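Local coordinates for protein exodeoxyribonuclease III (Methanosarcina mazei, PDB 5J8N) that probably cleaves DNA at abasic sites and trims duplex DNA from 3' ends as a magnesium- or manganese-dependent nuclease of the AP/ExoA family, at residues Glu2-Asn12 with Ser246-Phe257. The protein carries 3 engineered substitutions. Numbering follows the deposited sequence.
Sequences EHYNLISWNVN and SDHCPVGLELEF. With MG (magnesium ion), chain B.
Two hydrogen bonds hold S246 OG: it donates to N10 O at 2.7 Å and accepts from the backbone N of H248, closing an ST turn. With OG anti to the backbone N (chi1 173°), the hydroxyl reaches across to the end of strand 3-10, two residues beyond the last paired position, S8 with V251. The N10 amide lies stacked on the H248 imidazole, the two planes 5° apart, and N10 CB sits over the ring centre in a CH-pi contact, 3.7 Å from the centroid. The outer ends of this stack are fixed elsewhere, N10 ND2 by D151 and H248 ND1 by D222. N10 OD1 takes the N-H of N12 in an Asx turn and also receives a water that donates to D247 OD1 and ligates the magnesium. The ion is bound directly by N12 OD1 at 2.1 Å and by E38, whereas D247 reaches it through two of its waters, one on each carboxylate oxygen.

W9 is wedged between P250 CG, 3.6 Å from the centroid of its five-membered ring, and V11 CG1 on the opposite face. Its NE1 donates to H248 O at 2.9 Å, with the acceptor in the indole plane but the donor well above the carbonyl plane. A water joins N10 N to C249 O, bridging the two segments just past the last strand pair.

From S8 with V251 to E2 with F257, the backbones zip together antiparallel. On the face of Y4 and L255, Y4 CE1 comes within 3.6 Å of F257 CD2, an oblique approach of two rings whose planes are 89° apart. The N- and C-terminal strands thus pair as neighbours inside one sheet; strand 3-10 carries N10, a predicted metal ligand, and the loop leading into strand 251-256 carries H248, a predicted catalytic residue, to the same end of the sheet, beside the magnesium ion, as in the DNase I-like fold of AP endonucleases.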
ATOM      1  N   GLU A   2     -15.420  15.767   5.777  1.00 46.81           N
ATOM      2  CA  GLU A   2     -15.035  16.500   4.630  1.00 35.56           C
ATOM      3  C   GLU A   2     -13.603  16.100   4.269  1.00 23.13           C
ATOM      4  O   GLU A   2     -13.287  15.980   3.110  1.00 24.59           O
ATOM      5  CB  GLU A   2     -15.151  18.009   4.893  1.00 41.93           C
ATOM      6  CG  GLU A   2     -15.984  18.633   3.879  1.00 45.46           C
ATOM      7  CD  GLU A   2     -15.759  20.078   3.731  1.00 40.12           C
ATOM      8  OE1 GLU A   2     -14.839  20.352   2.927  1.00 39.25           O
ATOM      9  OE2 GLU A   2     -16.520  20.936   4.280  1.00 41.40           O
ATOM     10  N   HIS A   3     -12.735  15.881   5.271  1.00 18.53           N
ATOM     11  CA  HIS A   3     -11.312  15.712   5.004  1.00 17.59           C
ATOM     12  C   HIS A   3     -10.784  14.372   5.410  1.00 20.20           C
ATOM     13  O   HIS A   3     -11.141  13.906   6.492  1.00 20.92           O
ATOM     14  CB  HIS A   3     -10.484  16.742   5.763  1.00 20.30           C
ATOM     15  CG  HIS A   3     -10.750  18.148   5.349  1.00 24.15           C
ATOM     16  ND1 HIS A   3     -10.167  18.699   4.232  1.00 26.51           N
ATOM     17  CD2 HIS A   3     -11.575  19.095   5.862  1.00 30.11           C
ATOM     18  CE1 HIS A   3     -10.592  19.941   4.095  1.00 28.27           C
ATOM     19  NE2 HIS A   3     -11.457  20.203   5.063  1.00 31.13           N
ATOM     20  N   TYR A   4      -9.910  13.779   4.591  1.00 16.08           N
ATOM     21  CA  TYR A   4      -9.251  12.542   4.982  1.00 17.13           C
ATOM     22  C   TYR A   4      -7.763  12.681   4.746  1.00 17.95           C
ATOM     23  O   TYR A   4      -7.327  12.927   3.616  1.00 19.50           O
ATOM     24  CB  TYR A   4      -9.751  11.349   4.158  1.00 17.81           C
ATOM     25  CG  TYR A   4     -11.208  11.017   4.287  1.00 20.88           C
ATOM     26  CD1 TYR A   4     -12.162  11.727   3.586  1.00 19.40           C
ATOM     27  CD2 TYR A   4     -11.615   9.903   5.030  1.00 26.35           C
ATOM     28  CE1 TYR A   4     -13.491  11.374   3.656  1.00 27.94           C
ATOM     29  CE2 TYR A   4     -12.957   9.546   5.084  1.00 30.60           C
ATOM     30  CZ  TYR A   4     -13.869  10.291   4.394  1.00 29.36           C
ATOM     31  OH  TYR A   4     -15.206   9.937   4.437  1.00 36.03           O
ATOM     32  N   ASN A   5      -6.953  12.512   5.788  1.00 15.06           N
ATOM     33  CA  ASN A   5      -5.527  12.448   5.607  1.00 15.87           C
ATOM     34  C   ASN A   5      -5.119  10.976   5.825  1.00 15.08           C
ATOM     35  O   ASN A   5      -5.280  10.446   6.945  1.00 15.81           O
ATOM     36  CB  ASN A   5      -4.862  13.372   6.606  1.00 14.38           C
ATOM     37  CG  ASN A   5      -3.380  13.557   6.337  1.00 19.66           C
ATOM     38  OD1 ASN A   5      -2.802  12.897   5.475  1.00 19.57           O
ATOM     39  ND2 ASN A   5      -2.758  14.437   7.110  1.00 24.76           N
ATOM     40  N   LEU A   6      -4.682  10.323   4.770  1.00 12.42           N
ATOM     41  CA  LEU A   6      -4.369   8.924   4.778  1.00 11.99           C
ATOM     42  C   LEU A   6      -2.866   8.676   4.697  1.00 13.26           C
ATOM     43  O   LEU A   6      -2.159   9.331   3.920  1.00 14.16           O
ATOM     44  CB  LEU A   6      -5.058   8.243   3.593  1.00 14.18           C
ATOM     45  CG  LEU A   6      -4.797   6.741   3.410  1.00 15.61           C
ATOM     46  CD1 LEU A   6      -6.082   6.080   2.824  1.00 20.61           C
ATOM     47  CD2 LEU A   6      -3.619   6.490   2.568  1.00 19.22           C
ATOM     48  N   ILE A   7      -2.371   7.716   5.495  1.00 11.06           N
ATOM     49  CA  ILE A   7      -0.968   7.304   5.390  1.00 12.64           C
ATOM     50  C   ILE A   7      -0.958   5.788   5.275  1.00 11.48           C
ATOM     51  O   ILE A   7      -1.829   5.096   5.819  1.00 12.77           O
ATOM     52  CB  ILE A   7      -0.165   7.833   6.586  1.00 12.72           C
ATOM     53  CG1 ILE A   7       1.355   7.615   6.414  1.00 13.96           C
ATOM     54  CG2 ILE A   7      -0.633   7.211   7.943  1.00 14.60           C
ATOM     55  CD1 ILE A   7       2.172   8.474   7.392  1.00 13.14           C
ATOM     56  N   SER A   8      -0.019   5.259   4.511  1.00 10.58           N
ATOM     57  CA  SER A   8       0.114   3.861   4.173  1.00 10.13           C
ATOM     58  C   SER A   8       1.556   3.457   4.342  1.00 11.19           C
ATOM     59  O   SER A   8       2.459   4.190   3.871  1.00 11.29           O
ATOM     60  CB  SER A   8      -0.336   3.673   2.736  1.00 13.55           C
ATOM     61  OG  SER A   8      -0.151   2.309   2.272  1.00 13.03           O
ATOM     62  N   TRP A   9       1.811   2.336   5.002  1.00 10.24           N
ATOM     63  CA  TRP A   9       3.166   2.006   5.358  1.00 11.21           C
ATOM     64  C   TRP A   9       3.379   0.498   5.390  1.00 10.65           C
ATOM     65  O   TRP A   9       2.712  -0.190   6.173  1.00 10.69           O
ATOM     66  CB  TRP A   9       3.494   2.600   6.759  1.00 10.08           C
ATOM     67  CG  TRP A   9       4.969   2.554   7.132  1.00 10.35           C
ATOM     68  CD1 TRP A   9       6.054   2.350   6.307  1.00 11.66           C
ATOM     69  CD2 TRP A   9       5.499   2.792   8.439  1.00 10.80           C
ATOM     70  NE1 TRP A   9       7.257   2.460   7.049  1.00 11.06           N
ATOM     71  CE2 TRP A   9       6.913   2.754   8.352  1.00 11.35           C
ATOM     72  CE3 TRP A   9       4.897   3.094   9.658  1.00 12.51           C
ATOM     73  CZ2 TRP A   9       7.735   2.920   9.462  1.00 12.05           C
ATOM     74  CZ3 TRP A   9       5.711   3.299  10.764  1.00 13.44           C
ATOM     75  CH2 TRP A   9       7.133   3.194  10.652  1.00 13.53           C
ATOM     76  N   ASN A  10       4.353  -0.004   4.624  1.00  9.68           N
ATOM     77  CA  ASN A  10       4.808  -1.389   4.808  1.00  9.64           C
ATOM     78  C   ASN A  10       5.810  -1.391   5.955  1.00  9.48           C
ATOM     79  O   ASN A  10       6.882  -0.745   5.838  1.00 10.62           O
ATOM     80  CB  ASN A  10       5.449  -1.927   3.525  1.00 10.23           C
ATOM     81  CG  ASN A  10       6.039  -3.308   3.711  1.00 10.79           C
ATOM     82  OD1 ASN A  10       6.600  -3.625   4.770  1.00 11.57           O
ATOM     83  ND2 ASN A  10       5.932  -4.162   2.666  1.00 11.82           N
ATOM     84  N   VAL A  11       5.409  -2.019   7.054  1.00 10.49           N
ATOM     85  CA  VAL A  11       6.145  -1.946   8.305  1.00 10.71           C
ATOM     86  C   VAL A  11       7.182  -3.032   8.475  1.00 11.56           C
ATOM     87  O   VAL A  11       7.969  -3.010   9.422  1.00 12.52           O
ATOM     88  CB  VAL A  11       5.195  -1.968   9.508  1.00 11.94           C
ATOM     89  CG1 VAL A  11       4.383  -0.645   9.559  1.00 15.73           C
ATOM     90  CG2 VAL A  11       4.267  -3.152   9.531  1.00 12.46           C
ATOM     91  N   ASN A  12       7.172  -4.022   7.564  1.00 11.15           N
ATOM     92  CA  ASN A  12       8.161  -5.127   7.586  1.00 12.22           C
ATOM     93  C   ASN A  12       8.156  -5.881   8.928  1.00 13.36           C
ATOM     94  O   ASN A  12       9.182  -6.343   9.423  1.00 15.39           O
ATOM     95  CB  ASN A  12       9.603  -4.646   7.240  1.00 12.95           C
ATOM     96  CG  ASN A  12      10.463  -5.762   6.620  1.00 13.49           C
ATOM     97  OD1 ASN A  12       9.970  -6.600   5.798  1.00 14.29           O
ATOM     98  ND2 ASN A  12      11.742  -5.701   6.899  1.00 15.00           N
ATOM     99  N   SER A 246      11.337   0.856   9.254  1.00 11.99           N
ATOM    100  CA  SER A 246      11.125  -0.215   8.311  1.00 10.60           C
ATOM    101  C   SER A 246      12.053  -0.021   7.115  1.00 12.79           C
ATOM    102  O   SER A 246      12.713   1.042   6.981  1.00 13.38           O
ATOM    103  CB  SER A 246       9.662  -0.169   7.848  1.00 11.82           C
ATOM    104  OG  SER A 246       9.376  -1.085   6.782  1.00 11.71           O
ATOM    105  N   ASP A 247      12.144  -1.000   6.223  1.00 11.19           N
ATOM    106  CA  ASP A 247      12.856  -0.760   4.957  1.00 11.93           C
ATOM    107  C   ASP A 247      12.065   0.121   4.020  1.00 12.47           C
ATOM    108  O   ASP A 247      12.666   0.706   3.142  1.00 13.02           O
ATOM    109  CB  ASP A 247      13.275  -2.092   4.263  1.00 13.01           C
ATOM    110  CG  ASP A 247      12.148  -3.100   4.067  1.00 12.28           C
ATOM    111  OD1 ASP A 247      11.053  -3.034   4.675  1.00 12.02           O
ATOM    112  OD2 ASP A 247      12.393  -4.031   3.235  1.00 13.52           O
ATOM    113  N   HIS A 248      10.737   0.185   4.176  1.00 10.54           N
ATOM    114  CA  HIS A 248       9.916   1.162   3.462  1.00 10.62           C
ATOM    115  C   HIS A 248       9.678   2.383   4.352  1.00 11.82           C
ATOM    116  O   HIS A 248       9.709   2.269   5.590  1.00 11.37           O
ATOM    117  CB  HIS A 248       8.529   0.618   3.117  1.00 11.08           C
ATOM    118  CG  HIS A 248       8.534  -0.563   2.204  1.00 10.81           C
ATOM    119  ND1 HIS A 248       8.005  -0.511   0.929  1.00 11.10           N
ATOM    120  CD2 HIS A 248       8.946  -1.834   2.408  1.00 12.23           C
ATOM    121  CE1 HIS A 248       8.095  -1.717   0.384  1.00 12.45           C
ATOM    122  NE2 HIS A 248       8.679  -2.521   1.253  1.00 12.78           N
ATOM    123  N   CYS A 249       9.391   3.520   3.721  1.00 11.26           N
ATOM    124  CA  CYS A 249       8.780   4.636   4.460  1.00 11.73           C
ATOM    125  C   CYS A 249       7.342   4.778   4.041  1.00  9.75           C
ATOM    126  O   CYS A 249       6.924   4.232   3.021  1.00 11.77           O
ATOM    127  CB  CYS A 249       9.560   5.960   4.235  1.00 11.14           C
ATOM    128  SG  CYS A 249       9.337   6.680   2.591  1.00 12.02           S
ATOM    129  N   PRO A 250       6.546   5.524   4.781  1.00  9.95           N
ATOM    130  CA  PRO A 250       5.134   5.696   4.413  1.00 10.73           C
ATOM    131  C   PRO A 250       4.951   6.583   3.206  1.00 10.24           C
ATOM    132  O   PRO A 250       5.831   7.393   2.867  1.00 10.78           O
ATOM    133  CB  PRO A 250       4.505   6.382   5.655  1.00 10.83           C
ATOM    134  CG  PRO A 250       5.498   6.113   6.787  1.00 11.71           C
ATOM    135  CD  PRO A 250       6.851   6.113   6.107  1.00 11.08           C
ATOM    136  N   VAL A 251       3.770   6.456   2.619  1.00 10.51           N
ATOM    137  CA  VAL A 251       3.241   7.360   1.621  1.00 10.64           C
ATOM    138  C   VAL A 251       1.849   7.769   2.002  1.00 11.88           C
ATOM    139  O   VAL A 251       1.246   7.186   2.912  1.00 12.39           O
ATOM    140  CB  VAL A 251       3.262   6.688   0.186  1.00 11.06           C
ATOM    141  CG1 VAL A 251       4.674   6.298  -0.209  1.00 13.32           C
ATOM    142  CG2 VAL A 251       2.352   5.460   0.130  1.00 12.18           C
ATOM    143  N   GLY A 252       1.327   8.825   1.406  1.00 12.87           N
ATOM    144  CA  GLY A 252      -0.010   9.213   1.812  1.00 15.15           C
ATOM    145  C   GLY A 252      -0.692  10.129   0.838  1.00 13.53           C
ATOM    146  O   GLY A 252      -0.101  10.566  -0.143  1.00 12.59           O
ATOM    147  N   LEU A 253      -1.923  10.444   1.153  1.00 12.75           N
ATOM    148  CA  LEU A 253      -2.560  11.524   0.408  0.54 14.44           C
ATOM    149  C   LEU A 253      -3.676  12.130   1.206  1.00 14.88           C
ATOM    150  O   LEU A 253      -4.095  11.576   2.261  1.00 14.78           O
ATOM    151  CB  LEU A 253      -3.050  11.109  -0.971  0.54 19.80           C
ATOM    152  CG  LEU A 253      -4.090  10.003  -1.044  0.54 17.74           C
ATOM    153  CD1 LEU A 253      -5.434  10.399  -0.429  0.54 19.77           C
ATOM    154  CD2 LEU A 253      -4.339   9.680  -2.537  0.54 20.03           C
ATOM    155  N   GLU A 254      -4.124  13.297   0.752  1.00 13.44           N
ATOM    156  CA  GLU A 254      -5.201  14.000   1.395  1.00 14.94           C
ATOM    157  C   GLU A 254      -6.342  14.150   0.424  1.00 15.29           C
ATOM    158  O   GLU A 254      -6.102  14.545  -0.718  1.00 15.70           O
ATOM    159  CB  GLU A 254      -4.787  15.380   1.872  1.00 16.64           C
ATOM    160  CG  GLU A 254      -3.861  15.257   3.061  1.00 20.45           C
ATOM    161  CD  GLU A 254      -3.552  16.607   3.621  1.00 25.79           C
ATOM    162  OE1 GLU A 254      -2.561  17.177   3.156  1.00 28.68           O
ATOM    163  OE2 GLU A 254      -4.329  17.114   4.469  1.00 28.96           O
ATOM    164  N   LEU A 255      -7.544  13.838   0.914  1.00 14.89           N
ATOM    165  CA  LEU A 255      -8.784  13.987   0.145  1.00 16.17           C
ATOM    166  C   LEU A 255      -9.706  14.983   0.802  1.00 17.79           C
ATOM    167  O   LEU A 255      -9.754  15.097   2.020  1.00 17.22           O
ATOM    168  CB  LEU A 255      -9.536  12.668   0.032  1.00 16.67           C
ATOM    169  CG  LEU A 255      -8.773  11.547  -0.671  1.00 16.82           C
ATOM    170  CD1 LEU A 255      -9.363  10.212  -0.279  1.00 20.91           C
ATOM    171  CD2 LEU A 255      -8.846  11.715  -2.176  1.00 23.49           C
ATOM    172  N   GLU A 256     -10.482  15.685  -0.008  1.00 17.51           N
ATOM    173  CA  GLU A 256     -11.467  16.607   0.493  1.00 16.28           C
ATOM    174  C   GLU A 256     -12.742  16.382  -0.295  1.00 20.86           C
ATOM    175  O   GLU A 256     -12.652  16.275  -1.526  1.00 20.30           O
ATOM    176  CB  GLU A 256     -11.000  18.057   0.299  1.00 18.84           C
ATOM    177  CG  GLU A 256     -11.960  19.051   0.837  1.00 24.96           C
ATOM    178  CD  GLU A 256     -11.534  20.487   0.578  1.00 33.68           C
ATOM    179  OE1 GLU A 256     -12.414  21.323   0.326  1.00 44.10           O
ATOM    180  OE2 GLU A 256     -10.334  20.780   0.640  1.00 28.88           O
ATOM    181  N   PHE A 257     -13.870  16.291   0.405  1.00 18.72           N
ATOM    182  CA  PHE A 257     -15.174  16.101  -0.253  1.00 20.72           C
ATOM    183  C   PHE A 257     -16.136  17.160   0.174  1.00 25.46           C
ATOM    184  O   PHE A 257     -16.072  17.612   1.301  1.00 24.34           O
ATOM    185  CB  PHE A 257     -15.750  14.758   0.117  1.00 19.95           C
ATOM    186  CG  PHE A 257     -14.913  13.610  -0.332  1.00 20.39           C
ATOM    187  CD1 PHE A 257     -15.137  13.066  -1.595  1.00 19.95           C
ATOM    188  CD2 PHE A 257     -13.916  13.079   0.465  1.00 17.91           C
ATOM    189  CE1 PHE A 257     -14.381  12.023  -2.052  1.00 18.46           C
ATOM    190  CE2 PHE A 257     -13.137  12.039   0.029  1.00 18.44           C
ATOM    191  CZ  PHE A 257     -13.381  11.478  -1.254  1.00 19.13           C
TER
HETATM  192 MG    MG B 301       9.233  -6.695   3.878  1.00 14.59          MG
HETATM  193  O   HOH W   1      -8.089  17.070   3.154  1.00 26.49           O
HETATM  194  O   HOH W   2       5.392   1.938   2.842  1.00 11.99           O
HETATM  195  O   HOH W   3       8.980  -4.626   4.022  1.00 14.85           O
HETATM  196  O   HOH W   4      11.016  -6.320   3.030  1.00 15.94           O
HETATM  197  O   HOH W   5       9.624  -8.723   3.796  1.00 16.54           O
HETATM  198  O   HOH W   6       8.245  -6.727   1.972  1.00 17.32           O